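Local coordinates for AlyGC (Glaciecola chathamensis, PDB 5GKD), which cleaves alginate as a lyase of polysaccharide lyase family 6, probably by β-elimination, with a calcium ion bound in its probable active-site region, at residues Ile442-Gly447 and Leu464-Gly469; Asn449-Ala454 and Lys475-Asp480; Tyr471-Ile476 and Ala493-Gln498; Leu483-Gln488 and Leu511-Val516. All coordinates share one frame; numbering follows the deposited sequence.

Interaction 1. Residues Ile442-Gly447 and Leu464-Gly469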
loop_
_atom_site.group_PDB
_atom_site.type_symbol
_atom_site.label_atom_id
_atom_site.label_comp_id
_atom_site.label_asym_id
_atom_site.label_seq_id
_atom_site.Cartn_x
_atom_site.Cartn_y
_atom_site.Cartn_z
ATOM N N ILE A 442 -12.055 32.462 -2.985
ATOM C CA ILE A 442 -13.260 32.013 -3.668
ATOM C C ILE A 442 -14.346 31.822 -2.623
ATOM O O ILE A 442 -14.155 31.083 -1.650
ATOM C CB ILE A 442 -13.023 30.700 -4.433
ATOM C CG1 ILE A 442 -11.899 30.867 -5.450
ATOM C CG2 ILE A 442 -14.312 30.235 -5.101
ATOM C CD1 ILE A 442 -11.429 29.557 -6.044
ATOM N N ALA A 443 -15.477 32.486 -2.816
ATOM C CA ALA A 443 -16.618 32.288 -1.938
ATOM C C ALA A 443 -17.357 31.014 -2.332
ATOM O O ALA A 443 -17.549 30.736 -3.518
ATOM C CB ALA A 443 -17.556 33.495 -2.006
ATOM N N VAL A 444 -17.730 30.230 -1.359
ATOM C CA VAL A 444 -18.417 29.002 -1.611
ATOM C C VAL A 444 -19.669 29.037 -0.790
ATOM O O VAL A 444 -19.675 29.603 0.258
ATOM C CB VAL A 444 -17.576 27.811 -1.163
ATOM C CG1 VAL A 444 -18.203 26.533 -1.628
ATOM C CG2 VAL A 444 -16.174 27.933 -1.679
ATOM N N SER A 445 -20.721 28.406 -1.268
ATOM C CA SER A 445 -21.964 28.378 -0.553
ATOM C C SER A 445 -22.516 26.990 -0.344
ATOM O O SER A 445 -22.152 26.081 -1.020
ATOM C CB SER A 445 -22.991 29.190 -1.309
ATOM O OG SER A 445 -22.932 30.512 -0.877
ATOM N N PRO A 446 -23.457 26.868 0.669
ATOM C CA PRO A 446 -24.041 25.529 0.835
ATOM C C PRO A 446 -24.887 25.167 -0.361
ATOM O O PRO A 446 -25.158 26.069 -1.097
ATOM C CB PRO A 446 -24.983 25.698 1.998
ATOM C CG PRO A 446 -24.451 26.782 2.778
ATOM C CD PRO A 446 -24.015 27.752 1.776
ATOM N N GLY A 447 -25.300 23.922 -0.571
ATOM C CA GLY A 447 -25.035 22.842 0.335
ATOM C C GLY A 447 -24.942 21.390 -0.110
ATOM O O GLY A 447 -24.955 20.538 0.744
ATOM N N LEU A 464 -10.658 28.804 -0.125
ATOM C CA LEU A 464 -12.103 28.665 -0.199
ATOM C C LEU A 464 -12.713 29.194 1.098
ATOM O O LEU A 464 -12.323 28.768 2.191
ATOM C CB LEU A 464 -12.492 27.204 -0.431
ATOM C CG LEU A 464 -12.482 26.594 -1.848
ATOM C CD1 LEU A 464 -11.243 26.945 -2.639
ATOM C CD2 LEU A 464 -12.655 25.070 -1.797
ATOM N N VAL A 465 -13.649 30.136 0.973
ATOM C CA VAL A 465 -14.289 30.790 2.110
ATOM C C VAL A 465 -15.744 30.338 2.125
ATOM O O VAL A 465 -16.555 30.793 1.309
ATOM C CB VAL A 465 -14.172 32.315 2.035
ATOM C CG1 VAL A 465 -14.613 32.935 3.339
ATOM C CG2 VAL A 465 -12.747 32.710 1.715
ATOM N N LEU A 466 -16.076 29.428 3.039
ATOM C CA LEU A 466 -17.411 28.849 3.090
ATOM C C LEU A 466 -18.340 29.772 3.865
ATOM O O LEU A 466 -18.043 30.162 5.001
ATOM C CB LEU A 466 -17.390 27.467 3.747
ATOM C CG LEU A 466 -16.258 26.489 3.449
ATOM C CD1 LEU A 466 -16.435 25.210 4.248
ATOM C CD2 LEU A 466 -16.185 26.189 1.974
ATOM N N GLN A 467 -19.463 30.122 3.251
ATOM C CA GLN A 467 -20.470 30.891 3.954
ATOM C C GLN A 467 -21.192 29.989 4.948
ATOM O O GLN A 467 -21.073 28.762 4.911
ATOM C CB GLN A 467 -21.440 31.515 2.958
ATOM C CG GLN A 467 -20.748 32.310 1.851
ATOM C CD GLN A 467 -21.613 32.461 0.607
ATOM O OE1 GLN A 467 -22.510 31.655 0.358
ATOM N NE2 GLN A 467 -21.334 33.484 -0.192
ATOM N N ALA A 468 -21.936 30.613 5.857
ATOM C CA ALA A 468 -22.606 29.867 6.913
ATOM C C ALA A 468 -23.604 28.881 6.328
ATOM O O ALA A 468 -24.221 29.142 5.295
ATOM C CB ALA A 468 -23.313 30.832 7.863
ATOM N N GLY A 469 -23.743 27.732 6.973
ATOM C CA GLY A 469 -24.718 26.757 6.542
ATOM C C GLY A 469 -24.153 25.351 6.584
ATOM O O GLY A 469 -23.173 25.080 7.275
#
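V444 packs against two leucines of the neighbouring strand. Its CG2, anti to the carbonyl carbon, reaches L464 CG at 3.9 Å, the two side chains crossing at a slant. V444 CB lies 3.8 Å from L466 CD2, and here the side chains run alongside each other and point the same way. Further along the same face, I442 CD1 approaches L464 CD1 at 4.3 Å. Branched aliphatic residues suit this interior face because each can touch the rung below with more than one carbon.

The backbones hold these side chains in step, I442 opposite L464 and V444 opposite L466, with the short strands inclined at 32°. V465 N donates to I442 O (2.8 Å), and V444 N in turn donates to V465 O (3.0 Å), arriving 38° out of that carbonyl's plane. Q467 N then binds V444 O, so V444 uses both its N-H and its C=O on residues flanking L466, as parallel pairing requires. A443 and V465 occupy the outer face. Where the strands end, P446 CG rests 3.8 Å from G469 CA; G469 has a phi of 138°, which glycine accommodates readily, and its bare CA admits the proline ring.

Beyond this shell, helix 450-457 covers the interior face, T450 and A454 meeting V444 while I455 meets L464. On its other edge, L464 continues the backbone ladder to T484 and R486. Stacked parallel strands with aliphatic side chains in register, closed by a helix at the terminal coil, are characteristic of a parallel β-helix.

Interaction 2. Residues Asn449-Ala454 and Lys475-Asp480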
loop_
_atom_site.group_PDB
_atom_site.type_symbol
_atom_site.label_atom_id
_atom_site.label_comp_id
_atom_site.label_asym_id
_atom_site.label_seq_id
_atom_site.Cartn_x
_atom_site.Cartn_y
_atom_site.Cartn_z
ATOM N N ASN A 449 -22.673 19.006 -2.883
ATOM C CA ASN A 449 -21.679 18.958 -3.937
ATOM C C ASN A 449 -21.057 20.273 -4.211
ATOM O O ASN A 449 -20.331 20.442 -5.132
ATOM C CB ASN A 449 -22.326 18.482 -5.202
ATOM C CG ASN A 449 -22.428 17.000 -5.263
ATOM O OD1 ASN A 449 -22.526 16.440 -6.331
ATOM N ND2 ASN A 449 -22.414 16.355 -4.123
ATOM N N THR A 450 -21.356 21.224 -3.389
ATOM C CA THR A 450 -20.824 22.555 -3.632
ATOM C C THR A 450 -19.350 22.657 -3.257
ATOM O O THR A 450 -18.613 23.464 -3.834
ATOM C CB THR A 450 -21.645 23.569 -2.848
ATOM O OG1 THR A 450 -21.000 24.841 -2.892
ATOM C CG2 THR A 450 -21.776 23.121 -1.405
ATOM N N LEU A 451 -18.910 21.851 -2.296
ATOM C CA LEU A 451 -17.509 21.818 -1.906
ATOM C C LEU A 451 -16.687 21.006 -2.902
ATOM O O LEU A 451 -15.580 21.405 -3.274
ATOM C CB LEU A 451 -17.405 21.235 -0.497
ATOM C CG LEU A 451 -16.152 21.418 0.341
ATOM C CD1 LEU A 451 -15.804 22.877 0.400
ATOM C CD2 LEU A 451 -16.414 20.879 1.730
ATOM N N PHE A 452 -17.233 19.874 -3.348
ATOM C CA PHE A 452 -16.621 19.090 -4.410
ATOM C C PHE A 452 -16.345 19.940 -5.640
ATOM O O PHE A 452 -15.285 19.828 -6.259
ATOM C CB PHE A 452 -17.539 17.916 -4.756
ATOM C CG PHE A 452 -17.002 17.002 -5.824
ATOM C CD1 PHE A 452 -17.242 17.261 -7.169
ATOM C CD2 PHE A 452 -16.286 15.862 -5.480
ATOM C CE1 PHE A 452 -16.752 16.419 -8.155
ATOM C CE2 PHE A 452 -15.798 15.009 -6.458
ATOM C CZ PHE A 452 -16.034 15.286 -7.800
ATOM N N ASP A 453 -17.296 20.793 -6.016
ATOM C CA ASP A 453 -17.119 21.591 -7.218
ATOM C C ASP A 453 -16.172 22.755 -6.980
ATOM O O ASP A 453 -15.378 23.093 -7.857
ATOM C CB ASP A 453 -18.474 22.091 -7.726
ATOM C CG ASP A 453 -19.363 20.962 -8.213
ATOM O OD1 ASP A 453 -18.831 19.968 -8.744
ATOM O OD2 ASP A 453 -20.596 21.065 -8.058
ATOM N N ALA A 454 -16.224 23.376 -5.802
ATOM C CA ALA A 454 -15.316 24.491 -5.541
ATOM C C ALA A 454 -13.867 24.021 -5.482
ATOM O O ALA A 454 -12.968 24.685 -6.012
ATOM C CB ALA A 454 -15.702 25.195 -4.245
ATOM N N LYS A 475 -19.419 12.841 -2.145
ATOM C CA LYS A 475 -18.311 12.377 -2.966
ATOM C C LYS A 475 -17.006 12.774 -2.301
ATOM O O LYS A 475 -16.880 13.890 -1.788
ATOM C CB LYS A 475 -18.388 12.959 -4.377
ATOM C CG LYS A 475 -19.570 12.421 -5.161
ATOM C CD LYS A 475 -19.618 12.934 -6.596
ATOM C CE LYS A 475 -19.956 14.424 -6.653
ATOM N NZ LYS A 475 -20.165 14.916 -8.058
ATOM N N ILE A 476 -16.041 11.851 -2.307
ATOM C CA ILE A 476 -14.752 12.110 -1.680
ATOM C C ILE A 476 -14.143 13.386 -2.247
ATOM O O ILE A 476 -14.175 13.628 -3.460
ATOM C CB ILE A 476 -13.828 10.900 -1.866
ATOM C CG1 ILE A 476 -14.326 9.731 -1.015
ATOM C CG2 ILE A 476 -12.411 11.241 -1.479
ATOM C CD1 ILE A 476 -13.492 8.484 -1.186
ATOM N N LEU A 477 -13.622 14.227 -1.360
ATOM C CA LEU A 477 -12.940 15.458 -1.745
ATOM C C LEU A 477 -11.465 15.127 -1.917
ATOM O O LEU A 477 -10.720 15.069 -0.939
ATOM C CB LEU A 477 -13.136 16.530 -0.682
ATOM C CG LEU A 477 -14.441 17.312 -0.534
ATOM C CD1 LEU A 477 -15.548 16.773 -1.390
ATOM C CD2 LEU A 477 -14.851 17.362 0.925
ATOM N N SER A 478 -11.030 14.883 -3.149
ATOM C CA SER A 478 -9.640 14.518 -3.392
ATOM C C SER A 478 -8.868 15.768 -3.782
ATOM O O SER A 478 -9.237 16.471 -4.730
ATOM C CB SER A 478 -9.516 13.415 -4.447
ATOM O OG SER A 478 -10.304 13.693 -5.576
ATOM N N LEU A 479 -7.820 16.051 -3.026
ATOM C CA LEU A 479 -7.034 17.268 -3.149
ATOM C C LEU A 479 -5.724 16.949 -3.861
ATOM O O LEU A 479 -4.942 16.118 -3.385
ATOM C CB LEU A 479 -6.767 17.850 -1.764
ATOM C CG LEU A 479 -6.251 19.270 -1.638
ATOM C CD1 LEU A 479 -7.121 20.220 -2.435
ATOM C CD2 LEU A 479 -6.284 19.639 -0.184
ATOM N N ASP A 480 -5.494 17.598 -5.001
ATOM C CA ASP A 480 -4.258 17.434 -5.751
ATOM C C ASP A 480 -3.619 18.789 -6.007
ATOM O O ASP A 480 -2.858 18.954 -6.954
ATOM C CB ASP A 480 -4.479 16.662 -7.061
ATOM C CG ASP A 480 -5.417 17.375 -8.036
ATOM O OD1 ASP A 480 -5.859 18.503 -7.758
ATOM O OD2 ASP A 480 -5.709 16.807 -9.105
#
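The helix that caps the second β-helix of AlyGC rests here on the outermost strand of one of its sheets, with F452 and K475 making the principal contact. K475 lays its CE over the middle of the F452 ring, 3.8 Å from the centroid and only 5° off the normal. NZ, 4.0 Å from the same centroid, adds a cation-pi interaction. A bend in the lysine at chi3 (-69°) brings the end of the chain back over the ring, while F452 holds CG anti to its backbone N and so extends the ring toward K475. The ring edge faces I476 O, 3.7 Å from CD2.

Amphipathic helices commonly close the ends of parallel β-helices, and this one turns L451 inward: its CD2 meets L477 CD2 at 3.9 Å, the two leucines crossing at about a right angle. L477 also sends CD1 to F452 CB (4.1 Å).

At the start of the helix, N449 OD1 accepts a weak hydrogen bond from K475 NZ at 3.3 Å. Its amide nitrogen ND2 binds S474 OG, so the N449 amide is held to the turn leading into 477-479 mainly through ND2, with OD1 adding the weak bond. Facing away from the helix, I476 packs on E121 of the second subunit.

Interaction 3. Residues Tyr471-Ile476 and Ala493-Gln498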
loop_
_atom_site.group_PDB
_atom_site.type_symbol
_atom_site.label_atom_id
_atom_site.label_comp_id
_atom_site.label_asym_id
_atom_site.label_seq_id
_atom_site.Cartn_x
_atom_site.Cartn_y
_atom_site.Cartn_z
ATOM N N TYR A 471 -22.844 21.806 4.603
ATOM C CA TYR A 471 -22.176 21.283 3.408
ATOM C C TYR A 471 -22.225 19.767 3.462
ATOM O O TYR A 471 -21.475 19.147 4.220
ATOM C CB TYR A 471 -20.742 21.780 3.317
ATOM C CG TYR A 471 -20.650 23.266 3.145
ATOM C CD1 TYR A 471 -20.745 24.118 4.240
ATOM C CD2 TYR A 471 -20.480 23.824 1.894
ATOM C CE1 TYR A 471 -20.663 25.476 4.087
ATOM C CE2 TYR A 471 -20.405 25.185 1.730
ATOM C CZ TYR A 471 -20.497 26.006 2.824
ATOM O OH TYR A 471 -20.413 27.368 2.662
ATOM N N TRP A 472 -23.111 19.177 2.673
ATOM C CA TRP A 472 -23.259 17.733 2.619
ATOM C C TRP A 472 -22.329 17.202 1.536
ATOM O O TRP A 472 -22.256 17.767 0.441
ATOM C CB TRP A 472 -24.719 17.354 2.347
ATOM C CG TRP A 472 -25.594 17.686 3.518
ATOM C CD1 TRP A 472 -26.155 18.889 3.799
ATOM C CD2 TRP A 472 -25.954 16.812 4.598
ATOM N NE1 TRP A 472 -26.858 18.823 4.986
ATOM C CE2 TRP A 472 -26.751 17.558 5.493
ATOM C CE3 TRP A 472 -25.686 15.471 4.890
ATOM C CZ2 TRP A 472 -27.283 17.008 6.654
ATOM C CZ3 TRP A 472 -26.217 14.925 6.036
ATOM C CH2 TRP A 472 -27.008 15.693 6.908
ATOM N N VAL A 473 -21.600 16.138 1.846
ATOM C CA VAL A 473 -20.498 15.694 1.001
ATOM C C VAL A 473 -20.736 14.236 0.650
ATOM O O VAL A 473 -20.424 13.339 1.440
ATOM C CB VAL A 473 -19.138 15.897 1.674
ATOM C CG1 VAL A 473 -18.038 15.404 0.773
ATOM C CG2 VAL A 473 -18.936 17.368 1.982
ATOM N N SER A 474 -21.294 13.997 -0.533
ATOM C CA SER A 474 -21.588 12.664 -1.027
ATOM C C SER A 474 -20.459 12.072 -1.857
ATOM O O SER A 474 -20.544 10.903 -2.241
ATOM C CB SER A 474 -22.865 12.693 -1.877
ATOM O OG SER A 474 -22.819 13.767 -2.795
ATOM N N LYS A 475 -19.419 12.841 -2.145
ATOM C CA LYS A 475 -18.311 12.377 -2.966
ATOM C C LYS A 475 -17.006 12.774 -2.301
ATOM O O LYS A 475 -16.880 13.890 -1.788
ATOM C CB LYS A 475 -18.388 12.959 -4.377
ATOM C CG LYS A 475 -19.570 12.421 -5.161
ATOM C CD LYS A 475 -19.618 12.934 -6.596
ATOM C CE LYS A 475 -19.956 14.424 -6.653
ATOM N NZ LYS A 475 -20.165 14.916 -8.058
ATOM N N ILE A 476 -16.041 11.851 -2.307
ATOM C CA ILE A 476 -14.752 12.110 -1.680
ATOM C C ILE A 476 -14.143 13.386 -2.247
ATOM O O ILE A 476 -14.175 13.628 -3.460
ATOM C CB ILE A 476 -13.828 10.900 -1.866
ATOM C CG1 ILE A 476 -14.326 9.731 -1.015
ATOM C CG2 ILE A 476 -12.411 11.241 -1.479
ATOM C CD1 ILE A 476 -13.492 8.484 -1.186
ATOM N N ALA A 493 -19.861 27.046 9.483
ATOM C CA ALA A 493 -19.888 26.205 8.288
ATOM C C ALA A 493 -19.759 24.799 8.776
ATOM O O ALA A 493 -18.768 24.444 9.303
ATOM C CB ALA A 493 -18.783 26.532 7.334
ATOM N N VAL A 494 -20.798 24.027 8.581
ATOM C CA VAL A 494 -20.890 22.664 9.021
ATOM C C VAL A 494 -20.735 21.721 7.860
ATOM O O VAL A 494 -21.430 21.825 6.921
ATOM C CB VAL A 494 -22.236 22.433 9.727
ATOM C CG1 VAL A 494 -22.294 21.077 10.371
ATOM C CG2 VAL A 494 -22.456 23.490 10.779
ATOM N N ILE A 495 -19.796 20.802 7.951
ATOM C CA ILE A 495 -19.515 19.851 6.877
ATOM C C ILE A 495 -19.968 18.471 7.334
ATOM O O ILE A 495 -19.553 17.993 8.395
ATOM C CB ILE A 495 -18.027 19.860 6.489
ATOM C CG1 ILE A 495 -17.641 21.234 5.931
ATOM C CG2 ILE A 495 -17.740 18.763 5.465
ATOM C CD1 ILE A 495 -16.163 21.618 6.138
ATOM N N PHE A 496 -20.834 17.840 6.544
ATOM C CA PHE A 496 -21.377 16.524 6.864
ATOM C C PHE A 496 -20.841 15.504 5.874
ATOM O O PHE A 496 -21.371 15.396 4.759
ATOM C CB PHE A 496 -22.906 16.528 6.818
ATOM C CG PHE A 496 -23.564 17.298 7.914
ATOM C CD1 PHE A 496 -23.623 16.797 9.199
ATOM C CD2 PHE A 496 -24.166 18.507 7.653
ATOM C CE1 PHE A 496 -24.252 17.500 10.197
ATOM C CE2 PHE A 496 -24.802 19.214 8.658
ATOM C CZ PHE A 496 -24.840 18.709 9.924
ATOM N N PRO A 497 -19.827 14.718 6.226
ATOM C CA PRO A 497 -19.439 13.601 5.365
ATOM C C PRO A 497 -20.517 12.525 5.316
ATOM O O PRO A 497 -21.136 12.181 6.327
ATOM C CB PRO A 497 -18.163 13.078 6.031
ATOM C CG PRO A 497 -18.327 13.465 7.474
ATOM C CD PRO A 497 -19.004 14.788 7.446
ATOM N N GLN A 498 -20.731 11.990 4.126
ATOM C CA GLN A 498 -21.600 10.844 3.944
ATOM C C GLN A 498 -20.862 9.638 3.389
ATOM O O GLN A 498 -21.488 8.586 3.209
ATOM C CB GLN A 498 -22.776 11.202 3.026
ATOM C CG GLN A 498 -23.672 12.302 3.581
ATOM C CD GLN A 498 -24.712 12.771 2.577
ATOM O OE1 GLN A 498 -24.441 13.631 1.748
ATOM N NE2 GLN A 498 -25.909 12.202 2.650
#
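Strands 471-473 and 493-497 run parallel, inclined at 18°, with Y471, W472 and V473 opposite I495, F496 and P497. Y471 N donates to V494 O and F496 N to Y471 O, both at 2.7 Å; the ladder continues through V473 N to F496 O and Q498 N to V473 O. P497 has no N-H to give, and it falls where V473 bonds instead to the residues on either side of it.

On the outer face, W472 and F496 form an offset stack, their centroids 4.3 Å apart and planes at 20°. F496 CB adds a CH-pi contact 3.7 Å from the centroid of the indole six-membered ring. Both residues place CG anti to the carbonyl carbon (chi1 -69° in W472), which sends the two rings off their strands in similar directions. Q498 CD approaches the indole edge, 3.7 Å from W472 CE3, with its amide plane turned steeply to the ring.

The opposite face is mainly aliphatic, with Y471 among the smaller residues: V473 CG2 meets I495 CG2 at 3.9 Å, and Y471 CE1 meets A493 CB at the same distance. Y471 is buried, yet its OH binds Q467 O, giving the hydroxyl a polar partner.

The pairing thus combines a regular backbone ladder with dispersion on both faces: broad, flat aromatics suit the partly exposed side, whereas mostly compact aliphatics, joined by one tyrosine whose OH has a polar partner, suit the interior.

Interaction 4. Residues Leu483-Gln488 and Leu511-Val516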
loop_
_atom_site.group_PDB
_atom_site.type_symbol
_atom_site.label_atom_id
_atom_site.label_comp_id
_atom_site.label_asym_id
_atom_site.label_seq_id
_atom_site.Cartn_x
_atom_site.Cartn_y
_atom_site.Cartn_z
ATOM N N LEU A 483 -4.393 24.076 -1.035
ATOM C CA LEU A 483 -5.708 24.674 -0.841
ATOM C C LEU A 483 -5.949 24.959 0.631
ATOM O O LEU A 483 -5.526 24.189 1.493
ATOM C CB LEU A 483 -6.805 23.744 -1.372
ATOM C CG LEU A 483 -8.072 24.391 -1.917
ATOM C CD1 LEU A 483 -7.812 25.015 -3.286
ATOM C CD2 LEU A 483 -9.197 23.368 -1.985
ATOM N N THR A 484 -6.635 26.066 0.908
ATOM C CA THR A 484 -7.124 26.395 2.242
ATOM C C THR A 484 -8.647 26.402 2.216
ATOM O O THR A 484 -9.253 27.046 1.356
ATOM C CB THR A 484 -6.602 27.753 2.719
ATOM O OG1 THR A 484 -5.174 27.713 2.830
ATOM C CG2 THR A 484 -7.177 28.097 4.074
ATOM N N ILE A 485 -9.260 25.680 3.144
ATOM C CA ILE A 485 -10.704 25.695 3.330
ATOM C C ILE A 485 -10.991 26.461 4.620
ATOM O O ILE A 485 -10.665 25.994 5.719
ATOM C CB ILE A 485 -11.283 24.277 3.358
ATOM C CG1 ILE A 485 -10.933 23.559 2.047
ATOM C CG2 ILE A 485 -12.779 24.326 3.571
ATOM C CD1 ILE A 485 -11.540 22.210 1.897
ATOM N N ARG A 486 -11.579 27.651 4.491
ATOM C CA ARG A 486 -11.759 28.577 5.605
ATOM C C ARG A 486 -13.231 28.920 5.775
ATOM O O ARG A 486 -13.904 29.268 4.801
ATOM C CB ARG A 486 -10.953 29.859 5.379
ATOM C CG ARG A 486 -11.151 30.930 6.446
ATOM C CD ARG A 486 -10.347 32.165 6.124
ATOM N NE ARG A 486 -8.925 31.847 6.062
ATOM C CZ ARG A 486 -8.012 32.577 5.426
ATOM N NH1 ARG A 486 -8.370 33.687 4.785
ATOM N NH2 ARG A 486 -6.738 32.194 5.427
ATOM N N ALA A 487 -13.727 28.835 7.002
ATOM C CA ALA A 487 -15.081 29.296 7.288
ATOM C C ALA A 487 -15.104 30.817 7.340
ATOM O O ALA A 487 -14.230 31.440 7.950
ATOM C CB ALA A 487 -15.588 28.724 8.611
ATOM N N GLN A 488 -16.092 31.394 6.716
ATOM C CA GLN A 488 -16.262 32.814 6.733
ATOM C C GLN A 488 -16.391 33.239 8.183
ATOM O O GLN A 488 -15.832 34.195 8.601
ATOM C CB GLN A 488 -17.497 33.121 5.964
ATOM C CG GLN A 488 -18.011 34.496 6.173
ATOM C CD GLN A 488 -17.614 35.364 5.062
ATOM O OE1 GLN A 488 -18.088 35.204 3.973
ATOM N NE2 GLN A 488 -16.729 36.271 5.321
ATOM N N LEU A 511 -3.104 20.835 2.514
ATOM C CA LEU A 511 -4.411 21.235 3.015
ATOM C C LEU A 511 -4.292 22.052 4.294
ATOM O O LEU A 511 -3.603 21.643 5.229
ATOM C CB LEU A 511 -5.289 20.001 3.278
ATOM C CG LEU A 511 -6.661 20.272 3.912
ATOM C CD1 LEU A 511 -7.522 21.143 2.996
ATOM C CD2 LEU A 511 -7.400 18.975 4.279
ATOM N N THR A 512 -4.974 23.194 4.331
ATOM C CA THR A 512 -5.234 23.919 5.566
ATOM C C THR A 512 -6.734 23.961 5.802
ATOM O O THR A 512 -7.497 24.315 4.899
ATOM C CB THR A 512 -4.672 25.337 5.523
ATOM O OG1 THR A 512 -3.240 25.292 5.559
ATOM C CG2 THR A 512 -5.185 26.157 6.709
ATOM N N LEU A 513 -7.153 23.550 6.993
ATOM C CA LEU A 513 -8.515 23.724 7.471
ATOM C C LEU A 513 -8.493 24.784 8.562
ATOM O O LEU A 513 -7.693 24.698 9.499
ATOM C CB LEU A 513 -9.099 22.421 8.025
ATOM C CG LEU A 513 -9.231 21.221 7.093
ATOM C CD1 LEU A 513 -9.753 20.026 7.846
ATOM C CD2 LEU A 513 -10.138 21.536 5.945
ATOM N N ASP A 514 -9.380 25.767 8.448
ATOM C CA ASP A 514 -9.379 26.916 9.345
ATOM C C ASP A 514 -10.827 27.228 9.716
ATOM O O ASP A 514 -11.623 27.629 8.859
ATOM C CB ASP A 514 -8.688 28.102 8.673
ATOM C CG ASP A 514 -8.582 29.311 9.570
ATOM O OD1 ASP A 514 -8.988 29.223 10.751
ATOM O OD2 ASP A 514 -8.061 30.346 9.093
ATOM N N GLY A 515 -11.179 27.004 10.979
ATOM C CA GLY A 515 -12.488 27.385 11.467
ATOM C C GLY A 515 -13.653 26.547 10.990
ATOM O O GLY A 515 -14.786 27.004 11.036
ATOM N N VAL A 516 -13.427 25.339 10.542
ATOM C CA VAL A 516 -14.518 24.563 10.005
ATOM C C VAL A 516 -15.092 23.685 11.109
ATOM O O VAL A 516 -14.485 23.481 12.156
ATOM C CB VAL A 516 -14.088 23.721 8.782
ATOM C CG1 VAL A 516 -13.281 24.562 7.811
ATOM C CG2 VAL A 516 -13.308 22.483 9.215
HETATM O O HOH W 1 -5.805 30.409 7.189
#
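R486 and D514 pair across neighbouring parallel strands of the second β-helix, one rung directly over the next. The arginine's CB lies 4.2 Å from D514 O. CG, anti to its backbone N (chi1 176°), passes 4.1 Å from D514 OD2, and CD stays about as close to the same oxygen. The chain then bends at chi3, bringing NE to 3.5 Å from OD2 in a salt bridge whose hydrogen bond is weak. At the tip, NH2 donates to a water at 2.7 Å, in the plane of the guanidinium; that water donates in turn to OD2. The carboxylate oxygen therefore meets the arginine twice, once directly and once through water, although the two flat groups stand 77° apart. Long and charged, R486 suits this partly exposed face, where D514 probably favours its protonated state.

Along the same face T484 and T512 are buried and stack in matching conformations, their CG2 methyls 3.8 Å apart; β-branched threonine suits an extended strand, and F436 packs on both. The other face is aliphatic, with I485 CB set 3.9 Å from L513 CD2.

Strict register underlies these pairings: the strand axes diverge by just 7°, and backbone bonds run from T512 N to L483 O, I485 N to T512 O, D514 N to I485 O and A487 N to D514 O. After D514 the chain turns through G515, whose positive phi glycine tolerates well, and the small A487 fits close against this turn, its CB 3.1 Å from G515 O.

How the interactions relate
Interactions 1, 3 and 4 are parallel strand pairs of the second β-helix, whereas interaction 2 sets its capping helix against a strand. Interactions 1 and 4 extend one ladder, L464 exchanging backbone bonds with T484 and R486; interaction 4, deeper along the stack, is the most buried. Interaction 3 follows interaction 1 around the coil, G469 O bonding V494 N and Y471 packing against L466. Interaction 2 touches interaction 1 through T450 and L451, and shares K475 and I476 with interaction 3. Aliphatic contacts recur inside; at the surface the chemistry varies, from cation-pi in interaction 2 to aromatic stacking in interaction 3 and a salt bridge in interaction 4.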